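Local coordinates for protein hypothetical aspartyl-tRNA synthetase (Sulfolobus tokodaii, PDB 1WYD) that charges tRNA(Asp), and with relaxed specificity also tRNA(Asn), with L-aspartate, probably activating the amino acid with ATP as aspartyl-adenylate before transfer, at residues 190-195 / 357-362; 194-199 / 227-232; 332-335 / 341-344; 364-369 / 381-386; 165-170 / 184-189. All blocks are in the same frame, centred on the assembly; numbering follows the deposited sequence.

Contact 1: residues 190-195 / 357-362; sequences LYKELM and STRNHK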
# COMPACT_ATOMS: atom_id res chain seq x y z
N LEU B 190 2.95 -5.61 16.18
CA LEU B 190 2.34 -4.99 17.34
C LEU B 190 1.23 -4.02 16.95
O LEU B 190 0.16 -4.03 17.57
CB LEU B 190 3.39 -4.24 18.20
CG LEU B 190 2.84 -3.25 19.25
CD1 LEU B 190 2.13 -3.98 20.41
CD2 LEU B 190 3.95 -2.34 19.82
N TYR B 191 1.46 -3.22 15.92
CA TYR B 191 0.53 -2.16 15.55
C TYR B 191 -0.79 -2.68 14.98
O TYR B 191 -1.84 -2.09 15.26
CB TYR B 191 1.21 -1.15 14.65
CG TYR B 191 2.31 -0.39 15.40
CD1 TYR B 191 3.65 -0.81 15.33
CD2 TYR B 191 2.01 0.69 16.23
CE1 TYR B 191 4.67 -0.14 16.02
CE2 TYR B 191 3.02 1.37 16.93
CZ TYR B 191 4.35 0.94 16.83
OH TYR B 191 5.36 1.59 17.51
N LYS B 192 -0.74 -3.78 14.24
CA LYS B 192 -1.94 -4.31 13.61
C LYS B 192 -2.78 -5.02 14.66
O LYS B 192 -4.00 -4.98 14.61
CB LYS B 192 -1.61 -5.21 12.40
CG LYS B 192 -0.89 -6.47 12.71
CD LYS B 192 -0.42 -7.20 11.46
CE LYS B 192 0.04 -8.61 11.85
NZ LYS B 192 0.52 -9.42 10.73
N GLU B 193 -2.12 -5.61 15.66
CA GLU B 193 -2.84 -6.16 16.81
C GLU B 193 -3.58 -5.04 17.50
O GLU B 193 -4.77 -5.18 17.81
CB GLU B 193 -1.90 -6.84 17.79
CG GLU B 193 -1.14 -8.02 17.19
CD GLU B 193 -0.57 -8.95 18.25
OE1 GLU B 193 -1.30 -9.31 19.21
OE2 GLU B 193 0.60 -9.38 18.11
N LEU B 194 -2.88 -3.92 17.71
CA LEU B 194 -3.45 -2.75 18.35
C LEU B 194 -4.66 -2.24 17.60
O LEU B 194 -5.69 -1.93 18.22
CB LEU B 194 -2.41 -1.61 18.45
CG LEU B 194 -1.21 -1.85 19.40
CD1 LEU B 194 -0.54 -0.54 19.73
CD2 LEU B 194 -1.61 -2.59 20.67
N MET B 195 -4.52 -2.11 16.28
CA MET B 195 -5.58 -1.59 15.44
C MET B 195 -6.69 -2.63 15.32
O MET B 195 -7.83 -2.26 15.07
CB MET B 195 -5.08 -1.22 14.05
CG MET B 195 -4.09 -0.10 14.02
SD MET B 195 -4.82 1.43 14.49
CE MET B 195 -5.69 1.83 13.01
N SER B 357 -0.84 -16.90 13.33
CA SER B 357 -1.24 -17.59 14.57
C SER B 357 -2.41 -16.97 15.31
O SER B 357 -2.96 -15.96 14.93
CB SER B 357 -0.06 -17.63 15.54
OG SER B 357 0.17 -16.34 16.09
N THR B 358 -2.78 -17.63 16.40
CA THR B 358 -3.69 -17.06 17.36
C THR B 358 -2.77 -16.37 18.33
O THR B 358 -1.73 -16.91 18.68
CB THR B 358 -4.44 -18.17 18.09
OG1 THR B 358 -5.04 -19.06 17.14
CG2 THR B 358 -5.63 -17.58 18.86
N ARG B 359 -3.16 -15.20 18.79
CA ARG B 359 -2.25 -14.43 19.64
C ARG B 359 -2.67 -14.55 21.09
O ARG B 359 -3.79 -14.95 21.39
CB ARG B 359 -2.23 -12.97 19.21
CG ARG B 359 -2.40 -12.75 17.72
CD ARG B 359 -1.28 -13.32 16.84
NE ARG B 359 -1.24 -12.60 15.58
CZ ARG B 359 -0.46 -12.90 14.55
NH1 ARG B 359 0.36 -13.94 14.61
NH2 ARG B 359 -0.51 -12.17 13.44
N ASN B 360 -1.78 -14.19 21.99
CA ASN B 360 -2.16 -13.96 23.37
C ASN B 360 -2.92 -12.65 23.53
O ASN B 360 -2.85 -11.80 22.65
CB ASN B 360 -0.93 -14.02 24.27
CG ASN B 360 -0.30 -15.41 24.30
OD1 ASN B 360 0.94 -15.54 24.32
ND2 ASN B 360 -1.15 -16.45 24.29
N HIS B 361 -3.68 -12.49 24.61
CA HIS B 361 -4.45 -11.26 24.85
C HIS B 361 -4.53 -10.88 26.32
O HIS B 361 -5.11 -9.84 26.66
CB HIS B 361 -5.86 -11.31 24.22
CG HIS B 361 -6.80 -12.27 24.88
ND1 HIS B 361 -7.53 -11.96 26.01
CD2 HIS B 361 -7.16 -13.54 24.54
CE1 HIS B 361 -8.27 -13.00 26.35
NE2 HIS B 361 -8.06 -13.97 25.48
N LYS B 362 -3.93 -11.68 27.19
CA LYS B 362 -3.77 -11.31 28.59
C LYS B 362 -2.31 -10.94 28.85
O LYS B 362 -1.39 -11.60 28.36
CB LYS B 362 -4.21 -12.45 29.52
CG LYS B 362 -5.73 -12.77 29.55
CD LYS B 362 -5.97 -14.29 29.71
CE LYS B 362 -7.48 -14.71 29.71
NZ LYS B 362 -8.43 -13.62 30.09
O HOH W 1 1.62 -12.14 11.63
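Arg359 leaves the end of strand 351-358 and reaches under helix 189-199 to meet Lys192 and Glu193, all three buried in the class II synthetase catalytic domain, whose core is a largely antiparallel sheet lined by helices. Arg359 is a predicted ligand of the substrate aspartate, and Lys192 lies in a region predicted to serve the same substrate, consistent with two cationic ends lining a pocket for an acid.

Those ends share solvent. One water accepts from Lys192 NZ at 3.1 Å and from Arg359 NH2 at 2.8 Å, while the extended lysine chain crosses the arginine at about a right angle. Each also has an acid: Lys192 is paired with Asp227, and Arg359 NH2 with Glu229.

Between Glu193 and Arg359 the touch is not a hydrogen bond. Glu193 OE1 rests against Arg359 CB at 3.8 Å and is hydrogen-bonded to His394 NE2; OE2, held by Gln189, stays 4.5 Å from Arg359 NE and well out of the guanidinium plane, although the two flat groups are turned only 26° apart. This is attraction of charge without a directed N-H.

The bend at chi2 (-64°) folds the arginine back along its own strand. With a leucine in its place, Glu229 would probably lose its salt bridge and the pocket one of its cations. The fold-back brings Arg359 NH1 to 2.8 Å from Ser357 OG, which lies 21° out of the guanidinium plane.

Contact 2: residues 194-199 / 227-232; sequences LMAGVV and DVEMAF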
# COMPACT_ATOMS: atom_id res chain seq x y z
N LEU B 194 -2.88 -3.92 17.71
CA LEU B 194 -3.45 -2.75 18.35
C LEU B 194 -4.66 -2.24 17.60
O LEU B 194 -5.69 -1.93 18.22
CB LEU B 194 -2.41 -1.61 18.45
CG LEU B 194 -1.21 -1.85 19.40
CD1 LEU B 194 -0.54 -0.54 19.73
CD2 LEU B 194 -1.61 -2.59 20.67
N MET B 195 -4.52 -2.11 16.28
CA MET B 195 -5.58 -1.59 15.44
C MET B 195 -6.69 -2.63 15.32
O MET B 195 -7.83 -2.26 15.07
CB MET B 195 -5.08 -1.22 14.05
CG MET B 195 -4.09 -0.10 14.02
SD MET B 195 -4.82 1.43 14.49
CE MET B 195 -5.69 1.83 13.01
N ALA B 196 -6.37 -3.91 15.48
CA ALA B 196 -7.42 -4.91 15.57
C ALA B 196 -8.19 -4.69 16.89
O ALA B 196 -9.38 -5.05 17.00
CB ALA B 196 -6.85 -6.29 15.50
N GLY B 197 -7.52 -4.08 17.87
CA GLY B 197 -8.09 -3.93 19.19
C GLY B 197 -8.96 -2.69 19.24
O GLY B 197 -9.50 -2.36 20.28
N VAL B 198 -9.10 -2.01 18.11
CA VAL B 198 -9.93 -0.83 18.00
C VAL B 198 -11.00 -1.01 16.91
O VAL B 198 -12.20 -0.79 17.18
CB VAL B 198 -9.09 0.44 17.76
CG1 VAL B 198 -7.67 0.25 18.22
CG2 VAL B 198 -9.12 0.85 16.37
N VAL B 199 -10.60 -1.38 15.70
CA VAL B 199 -11.62 -1.60 14.69
C VAL B 199 -11.78 -3.03 14.25
O VAL B 199 -12.30 -3.23 13.19
CB VAL B 199 -11.45 -0.70 13.47
CG1 VAL B 199 -11.85 0.73 13.81
CG2 VAL B 199 -10.05 -0.79 12.88
N ASP B 227 -0.33 -8.12 5.36
CA ASP B 227 -0.68 -8.44 6.75
C ASP B 227 -2.13 -8.27 7.05
O ASP B 227 -2.79 -7.32 6.55
CB ASP B 227 0.10 -7.56 7.73
CG ASP B 227 1.51 -8.03 7.91
OD1 ASP B 227 1.75 -8.97 8.72
OD2 ASP B 227 2.44 -7.55 7.26
N VAL B 228 -2.62 -9.14 7.92
CA VAL B 228 -4.03 -9.21 8.24
C VAL B 228 -4.17 -9.58 9.68
O VAL B 228 -3.50 -10.49 10.14
CB VAL B 228 -4.68 -10.26 7.35
CG1 VAL B 228 -6.10 -10.61 7.82
CG2 VAL B 228 -4.64 -9.79 5.91
N GLU B 229 -5.04 -8.89 10.40
CA GLU B 229 -5.21 -9.14 11.82
C GLU B 229 -6.71 -9.09 12.06
O GLU B 229 -7.38 -8.18 11.59
CB GLU B 229 -4.44 -8.09 12.67
CG GLU B 229 -4.07 -8.54 14.09
CD GLU B 229 -3.12 -9.75 14.15
OE1 GLU B 229 -3.09 -10.45 15.18
OE2 GLU B 229 -2.36 -10.01 13.19
N MET B 230 -7.25 -10.09 12.75
CA MET B 230 -8.69 -10.27 12.86
C MET B 230 -9.10 -10.51 14.31
O MET B 230 -8.72 -11.51 14.91
CB MET B 230 -9.13 -11.41 11.93
CG MET B 230 -10.62 -11.56 11.76
SD MET B 230 -11.18 -13.09 10.84
CE MET B 230 -12.57 -12.43 10.11
N ALA B 231 -9.81 -9.56 14.90
CA ALA B 231 -10.36 -9.76 16.24
C ALA B 231 -11.52 -10.77 16.24
O ALA B 231 -12.25 -10.90 15.22
CB ALA B 231 -10.75 -8.44 16.89
N PHE B 232 -11.62 -11.49 17.36
CA PHE B 232 -12.59 -12.58 17.60
C PHE B 232 -12.43 -13.67 16.57
O PHE B 232 -13.38 -14.08 15.91
CB PHE B 232 -14.04 -12.07 17.69
CG PHE B 232 -14.22 -10.96 18.69
CD1 PHE B 232 -14.28 -9.63 18.27
CD2 PHE B 232 -14.26 -11.23 20.04
CE1 PHE B 232 -14.42 -8.59 19.21
CE2 PHE B 232 -14.39 -10.21 20.98
CZ PHE B 232 -14.47 -8.88 20.57
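Glu229 swings CG opposite its own backbone N (chi1 -156°) and then kinks at chi2 (62°), so that its CB-CG flank comes against the methyl of Ala196 while the carboxylate is carried past Ala196 toward Arg359, under the earlier turn of the same helix, at Lys192 and Glu193. Ala196 CB lies 3.8 Å from Glu229 CG and 4.1 Å from Glu229 CB. Two residues further along the strand, the methyl of Ala231, which also points at the helix, meets the backbone: Ala231 CB stands 3.7 Å from Ala196 O.

With alanine on both sides, the backbones come close, Ala196 CA and Ala231 CA being 5.7 Å apart. Helix 189-199 is thereby seated on strand 222-231, the second of the two antiparallel strands that make up motif 2 of class II synthetases; the first, 201-209, follows the helix directly. Val228 and Met230 face the other way and pack on helix 235-256, so the sheet is covered on both faces. Gly197 O bonds to Arg126 of the second subunit, which puts this end of the helix in the dimer interface.

Across the contact itself everything is van der Waals touch; no hydrogen bond or ion pair joins residues 194-199 to 227-232. The glutamate therefore plays two parts, its methylene flank packing on the helix and OE2 making a salt bridge with Arg359, so this packing probably helps to position an acid behind the predicted aspartate-binding arginine.

Contact 3: residues 332-335 / 341-344; sequences KSKS and SESF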
# COMPACT_ATOMS: atom_id res chain seq x y z
N LYS B 332 -0.39 -17.63 20.95
CA LYS B 332 -1.13 -18.45 21.93
C LYS B 332 -0.69 -19.91 21.87
O LYS B 332 -0.45 -20.45 20.80
CB LYS B 332 -2.64 -18.33 21.70
CG LYS B 332 -3.48 -19.14 22.67
CD LYS B 332 -4.79 -18.44 23.04
CE LYS B 332 -5.81 -19.45 23.61
NZ LYS B 332 -7.23 -19.04 23.34
N SER B 333 -0.49 -20.52 23.05
CA SER B 333 -0.10 -21.93 23.14
C SER B 333 -1.36 -22.77 23.06
O SER B 333 -2.46 -22.25 23.22
CB SER B 333 0.60 -22.19 24.46
OG SER B 333 1.82 -21.47 24.55
N LYS B 334 -1.21 -24.06 22.81
CA LYS B 334 -2.39 -24.93 22.77
C LYS B 334 -2.79 -25.24 24.21
O LYS B 334 -1.92 -25.42 25.08
CB LYS B 334 -2.14 -26.20 21.95
CG LYS B 334 -1.99 -25.94 20.46
CD LYS B 334 -2.16 -27.19 19.63
CE LYS B 334 -3.54 -27.20 18.95
NZ LYS B 334 -3.87 -28.51 18.35
N SER B 335 -4.10 -25.25 24.45
CA SER B 335 -4.69 -25.48 25.77
C SER B 335 -4.50 -26.93 26.21
O SER B 335 -4.10 -27.20 27.35
CB SER B 335 -6.19 -25.11 25.76
N SER B 341 1.79 -24.89 19.69
CA SER B 341 1.25 -23.54 19.58
C SER B 341 0.21 -23.44 18.50
O SER B 341 0.21 -24.22 17.56
CB SER B 341 2.38 -22.55 19.32
OG SER B 341 2.98 -22.82 18.08
N GLU B 342 -0.68 -22.48 18.64
CA GLU B 342 -1.72 -22.29 17.66
C GLU B 342 -1.18 -21.45 16.48
O GLU B 342 -1.57 -20.32 16.27
CB GLU B 342 -2.97 -21.66 18.30
CG GLU B 342 -3.84 -22.65 19.08
CD GLU B 342 -5.20 -22.09 19.53
OE1 GLU B 342 -5.78 -21.18 18.87
OE2 GLU B 342 -5.70 -22.57 20.56
N SER B 343 -0.29 -22.06 15.70
CA SER B 343 0.38 -21.36 14.62
C SER B 343 0.34 -22.16 13.36
O SER B 343 0.04 -23.34 13.38
CB SER B 343 1.83 -21.14 14.98
OG SER B 343 2.42 -22.37 15.37
N PHE B 344 0.63 -21.49 12.24
CA PHE B 344 0.74 -22.14 10.94
C PHE B 344 1.77 -21.48 10.05
O PHE B 344 1.98 -20.29 10.13
CB PHE B 344 -0.61 -22.17 10.24
CG PHE B 344 -1.08 -20.84 9.72
CD1 PHE B 344 -1.77 -19.96 10.54
CD2 PHE B 344 -0.85 -20.47 8.40
CE1 PHE B 344 -2.21 -18.73 10.08
CE2 PHE B 344 -1.29 -19.24 7.92
CZ PHE B 344 -1.98 -18.37 8.77
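The peptide group joining Ser341 to Glu342 carries the side chain of Lys334 over one of its faces: Lys334 CG sits almost straight above the carbonyl carbon, 3.9 Å from Ser341 C. The N-H of the same peptide is spent on the opposing backbone, Glu342 N to Lys332 O at 3.0 Å, nearly straight at 170° and with the donor tilted 19° from the plane of the accepting carbonyl. That carbonyl oxygen also has Ser341 CB and Glu342 CB close by.

Glu342 puts CG opposite its own carbonyl carbon (chi1 -78°) and runs on extended, passing alongside Lys334 with CG 4.0 Å from Lys334 CG. Neither lysine is bonded to its carboxylate. Lys332 NZ stays 4.7 Å from Glu342 OE2, near enough for a general attraction, while Lys334 NZ makes its salt bridge with Asp321. Glu342 OE1 is hydrogen-bonded to Thr358 OG1.

Ser333 and Ser341 form a single beta bridge, pinching together the two limbs of the loop just ahead of strand 343-348 in the large sheet of the catalytic domain. Thr358, on neighbouring strand 351-358, is backbone hydrogen-bonded to both limbs, at Lys332 and Glu342. Glu342 is the centre of an inverse gamma turn, marked by a weak bond from Ser343 N to Ser341 O. The turn brings two serines to the same side, and Ser343 OG donates to Ser341 OG at 2.8 Å, while Ser341 OG is also bonded to the carbonyl of Trp322.

Contact 4: residues 364-369 / 381-386; sequences EVLEEA and EFFLKW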
# COMPACT_ATOMS: atom_id res chain seq x y z
N GLU B 364 -0.61 -11.28 31.62
CA GLU B 364 0.04 -12.36 32.37
C GLU B 364 0.57 -13.50 31.48
O GLU B 364 1.71 -13.92 31.63
CB GLU B 364 -0.89 -12.92 33.47
N VAL B 365 -0.24 -14.00 30.56
CA VAL B 365 0.26 -15.05 29.66
C VAL B 365 1.37 -14.49 28.75
O VAL B 365 2.36 -15.17 28.50
CB VAL B 365 -0.88 -15.80 28.89
CG1 VAL B 365 -1.86 -14.85 28.32
CG2 VAL B 365 -0.32 -16.65 27.77
N LEU B 366 1.20 -13.26 28.27
CA LEU B 366 2.28 -12.62 27.52
C LEU B 366 3.55 -12.54 28.36
O LEU B 366 4.63 -12.84 27.89
CB LEU B 366 1.88 -11.22 27.06
CG LEU B 366 1.07 -11.10 25.76
CD1 LEU B 366 0.47 -9.71 25.67
CD2 LEU B 366 1.91 -11.38 24.53
N GLU B 367 3.41 -12.14 29.62
CA GLU B 367 4.57 -11.92 30.47
C GLU B 367 5.28 -13.21 30.82
O GLU B 367 6.51 -13.25 30.91
CB GLU B 367 4.18 -11.18 31.74
CG GLU B 367 4.62 -9.73 31.74
CD GLU B 367 3.93 -8.93 32.82
OE1 GLU B 367 4.01 -7.68 32.77
OE2 GLU B 367 3.33 -9.54 33.73
N GLU B 368 4.49 -14.27 31.01
CA GLU B 368 5.02 -15.61 31.23
C GLU B 368 5.80 -16.06 29.99
O GLU B 368 6.96 -16.50 30.10
CB GLU B 368 3.89 -16.58 31.61
CG GLU B 368 4.32 -17.96 32.09
CD GLU B 368 5.48 -17.93 33.09
OE1 GLU B 368 5.27 -17.49 34.26
OE2 GLU B 368 6.60 -18.35 32.71
N ALA B 369 5.21 -15.89 28.81
CA ALA B 369 5.85 -16.33 27.57
C ALA B 369 7.22 -15.69 27.39
O ALA B 369 8.19 -16.36 27.06
CB ALA B 369 4.97 -16.01 26.39
N GLU B 381 7.57 -3.45 27.92
CA GLU B 381 6.45 -2.68 28.46
C GLU B 381 5.68 -1.99 27.33
O GLU B 381 4.45 -1.94 27.38
CB GLU B 381 6.93 -1.65 29.50
CG GLU B 381 5.88 -1.12 30.48
CD GLU B 381 4.78 -2.12 30.86
OE1 GLU B 381 5.10 -3.28 31.23
OE2 GLU B 381 3.59 -1.75 30.81
N PHE B 382 6.41 -1.50 26.33
CA PHE B 382 5.83 -0.88 25.13
C PHE B 382 4.82 -1.79 24.39
O PHE B 382 3.95 -1.30 23.66
CB PHE B 382 6.93 -0.42 24.18
CG PHE B 382 7.55 -1.54 23.39
CD1 PHE B 382 8.52 -2.37 23.96
CD2 PHE B 382 7.17 -1.76 22.06
CE1 PHE B 382 9.10 -3.41 23.25
CE2 PHE B 382 7.76 -2.80 21.32
CZ PHE B 382 8.73 -3.63 21.92
N PHE B 383 4.95 -3.10 24.59
CA PHE B 383 4.04 -4.07 23.99
C PHE B 383 2.99 -4.55 25.00
O PHE B 383 1.82 -4.67 24.68
CB PHE B 383 4.87 -5.26 23.46
CG PHE B 383 4.11 -6.22 22.55
CD1 PHE B 383 4.50 -6.37 21.20
CD2 PHE B 383 3.10 -7.02 23.05
CE1 PHE B 383 3.85 -7.26 20.35
CE2 PHE B 383 2.43 -7.93 22.22
CZ PHE B 383 2.81 -8.05 20.86
N LEU B 384 3.43 -4.82 26.22
CA LEU B 384 2.56 -5.31 27.29
C LEU B 384 1.44 -4.37 27.72
O LEU B 384 0.30 -4.82 27.94
CB LEU B 384 3.40 -5.67 28.50
CG LEU B 384 4.40 -6.80 28.27
CD1 LEU B 384 5.36 -6.83 29.46
CD2 LEU B 384 3.66 -8.13 28.10
N LYS B 385 1.75 -3.07 27.81
CA LYS B 385 0.85 -2.08 28.41
C LYS B 385 -0.54 -2.04 27.81
O LYS B 385 -1.52 -1.84 28.53
CB LYS B 385 1.44 -0.66 28.30
CG LYS B 385 1.51 -0.14 26.87
CD LYS B 385 1.30 1.36 26.82
CE LYS B 385 2.63 2.08 26.69
NZ LYS B 385 2.36 3.52 26.44
N TRP B 386 -0.62 -2.20 26.49
CA TRP B 386 -1.87 -2.04 25.76
C TRP B 386 -2.90 -3.08 26.19
O TRP B 386 -4.09 -2.81 26.15
CB TRP B 386 -1.64 -2.13 24.26
CG TRP B 386 -0.57 -1.23 23.79
CD1 TRP B 386 0.68 -1.59 23.38
CD2 TRP B 386 -0.65 0.20 23.69
NE1 TRP B 386 1.39 -0.46 23.03
CE2 TRP B 386 0.60 0.65 23.20
CE3 TRP B 386 -1.65 1.15 23.95
CZ2 TRP B 386 0.88 1.99 22.99
CZ3 TRP B 386 -1.36 2.50 23.74
CH2 TRP B 386 -0.11 2.91 23.26
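Leu366 and Leu384 point toward each other between two short helices and form the middle of the contact. The CD2 branch of Leu384 reaches the base of its partner, 3.7 Å from Leu366 CB, at the level where the backbones come nearest. Its other branch, CD1, turns to Glu367, whose chain crosses the leucine at about a right angle: Leu384 CD1 is 3.8 Å from Glu367 CG and 3.7 Å from Glu367 OE1. The leucine thus packs against the aliphatic part of the glutamate, whose carboxylate is taken up by a salt bridge from OE1 to Arg363.

Phe383 comes in from the other flank. With CG placed opposite its backbone N (chi1 -168°), the ring is swung toward helix 363-371, and Leu366 CD2 approaches it obliquely, 4.2 Å from Phe383 CE2; the two side chains cross roughly perpendicular. Arg363 also makes a salt bridge with Glu381, joining the two helices by charge beside the leucines.

Phe329 meets the Phe383 ring edge-to-face and also touches Leu366. Further round, Phe383 packs on Leu190 and Glu193 of helix 189-199, and Trp386 on Leu194, so helix 381-384 is wedged between helix 363-371, which follows strand 351-358, and helix 189-199.

Contact 5: residues 165-170 / 184-189; sequences ATEGGA and LAQSPQ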
# COMPACT_ATOMS: atom_id res chain seq x y z
N ALA B 165 12.89 -3.29 19.07
CA ALA B 165 12.38 -4.46 18.36
C ALA B 165 11.30 -5.19 19.13
O ALA B 165 11.28 -5.15 20.37
CB ALA B 165 13.54 -5.42 18.09
N THR B 166 10.43 -5.89 18.41
CA THR B 166 9.35 -6.63 19.04
C THR B 166 9.83 -8.03 19.42
O THR B 166 9.45 -8.56 20.46
CB THR B 166 8.13 -6.65 18.11
OG1 THR B 166 7.41 -5.43 18.29
CG2 THR B 166 7.11 -7.76 18.49
N GLU B 167 10.68 -8.61 18.58
CA GLU B 167 11.34 -9.87 18.92
C GLU B 167 12.87 -9.71 18.92
O GLU B 167 13.48 -9.63 17.85
CB GLU B 167 10.91 -10.98 17.95
CG GLU B 167 9.40 -11.10 17.70
CD GLU B 167 9.09 -11.59 16.29
OE1 GLU B 167 9.71 -12.59 15.87
OE2 GLU B 167 8.24 -10.98 15.60
N GLY B 168 13.46 -9.65 20.13
CA GLY B 168 14.91 -9.59 20.33
C GLY B 168 15.61 -10.78 19.70
O GLY B 168 15.11 -11.91 19.79
N GLY B 169 16.74 -10.55 19.03
CA GLY B 169 17.36 -11.56 18.17
C GLY B 169 17.22 -11.22 16.69
O GLY B 169 18.10 -11.53 15.88
N ALA B 170 16.09 -10.60 16.33
CA ALA B 170 15.93 -10.07 14.98
C ALA B 170 16.87 -8.88 14.81
O ALA B 170 17.05 -8.06 15.72
CB ALA B 170 14.48 -9.64 14.73
N LEU B 184 14.20 0.30 11.55
CA LEU B 184 13.23 -0.00 10.56
C LEU B 184 12.45 -1.29 11.00
O LEU B 184 13.03 -2.37 11.30
CB LEU B 184 13.96 -0.23 9.22
CG LEU B 184 14.28 0.95 8.31
CD1 LEU B 184 14.61 0.49 6.89
CD2 LEU B 184 13.14 1.94 8.26
N ALA B 185 11.14 -1.15 11.06
CA ALA B 185 10.27 -2.28 11.45
C ALA B 185 10.46 -3.50 10.57
O ALA B 185 10.70 -3.37 9.38
CB ALA B 185 8.82 -1.83 11.41
N GLN B 186 10.32 -4.70 11.13
CA GLN B 186 10.33 -5.91 10.27
C GLN B 186 8.93 -6.40 9.93
O GLN B 186 8.76 -7.34 9.16
CB GLN B 186 11.15 -7.04 10.90
CG GLN B 186 10.42 -7.72 12.05
CD GLN B 186 11.14 -8.95 12.54
OE1 GLN B 186 11.67 -9.72 11.75
NE2 GLN B 186 11.17 -9.12 13.85
N SER B 187 7.92 -5.81 10.53
CA SER B 187 6.57 -6.30 10.31
C SER B 187 5.68 -5.34 11.07
O SER B 187 6.19 -4.68 11.96
CB SER B 187 6.45 -7.72 10.83
OG SER B 187 5.70 -7.79 12.04
N PRO B 188 4.41 -5.21 10.72
CA PRO B 188 3.55 -4.31 11.48
C PRO B 188 3.05 -4.93 12.79
O PRO B 188 2.30 -4.23 13.51
CB PRO B 188 2.40 -4.02 10.51
CG PRO B 188 2.37 -5.17 9.63
CD PRO B 188 3.69 -5.85 9.62
N GLN B 189 3.49 -6.18 13.09
CA GLN B 189 3.00 -7.02 14.19
C GLN B 189 2.24 -6.35 15.35
O GLN B 189 1.03 -6.57 15.50
CB GLN B 189 4.11 -7.92 14.76
CG GLN B 189 3.59 -9.06 15.63
CD GLN B 189 2.56 -9.93 14.90
OE1 GLN B 189 2.86 -10.43 13.81
NE2 GLN B 189 1.35 -10.10 15.47
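Gln186 and Glu167 face each other beside the shortest sound polar bond here, Gln189 N to Ser187 OG at 2.9 Å, a cap on the turn leading into helix 189-199. Segment 165-170 is the loop of the aspartyl-tRNA synthetase catalytic domain that probably corresponds to the flipping loop, which closes over bound aspartate in relatives; Glu167 is predicted to bind that substrate.

The amide of Gln186 does the touching. With CG lodged between the backbone N and the carbonyl carbon (chi1 75°), the chain runs on extended and carries the amide to Ala170. Gln186 NE2 lies 3.5 Å from Ala170 CB and 3.9 Å from Glu167 OE2, the latter too far for a hydrogen bond although the carboxylate and amide planes are only 26° apart. Glu167 OE2 is bonded instead to Tyr330 OH. On the other side of the amide, Gln186 OE1 accepts from Arg210 NE, an arginine predicted to bind both aspartate and ATP, so the glutamine sits between the loop and that arginine.

A leucine at Gln186 is likely to leave Arg210 NE without its acceptor and set that guanidinium freer to turn.

Glu167 to Ala170 forms a type II turn, with Gly169 at the position whose positive phi (108°) suits glycine, closed by Ala170 N to Glu167 O at 3.2 Å.

How the contacts relate
Along the chain contact 5 closes first and runs into helix 189-199, which supplies one side of contacts 1 and 2, whose centres are only 7 Å apart and which share Leu194 and Met195. Contacts 1, 2 and 3 all reach the large mixed sheet, contact 3 being nested inside the long loop that contact 1 closes, with one limb running into strand 343-348, the neighbour of strand 351-358. Contact 4 follows contact 1 in sequence, about 11 Å from it between centres, and touches contact 5 through Phe382 and Phe383. Helix 189-199 thus connects sheet, outer helices and substrate loop around the predicted aspartate pocket, and contacts 1, 2 and 4 also touch the second subunit.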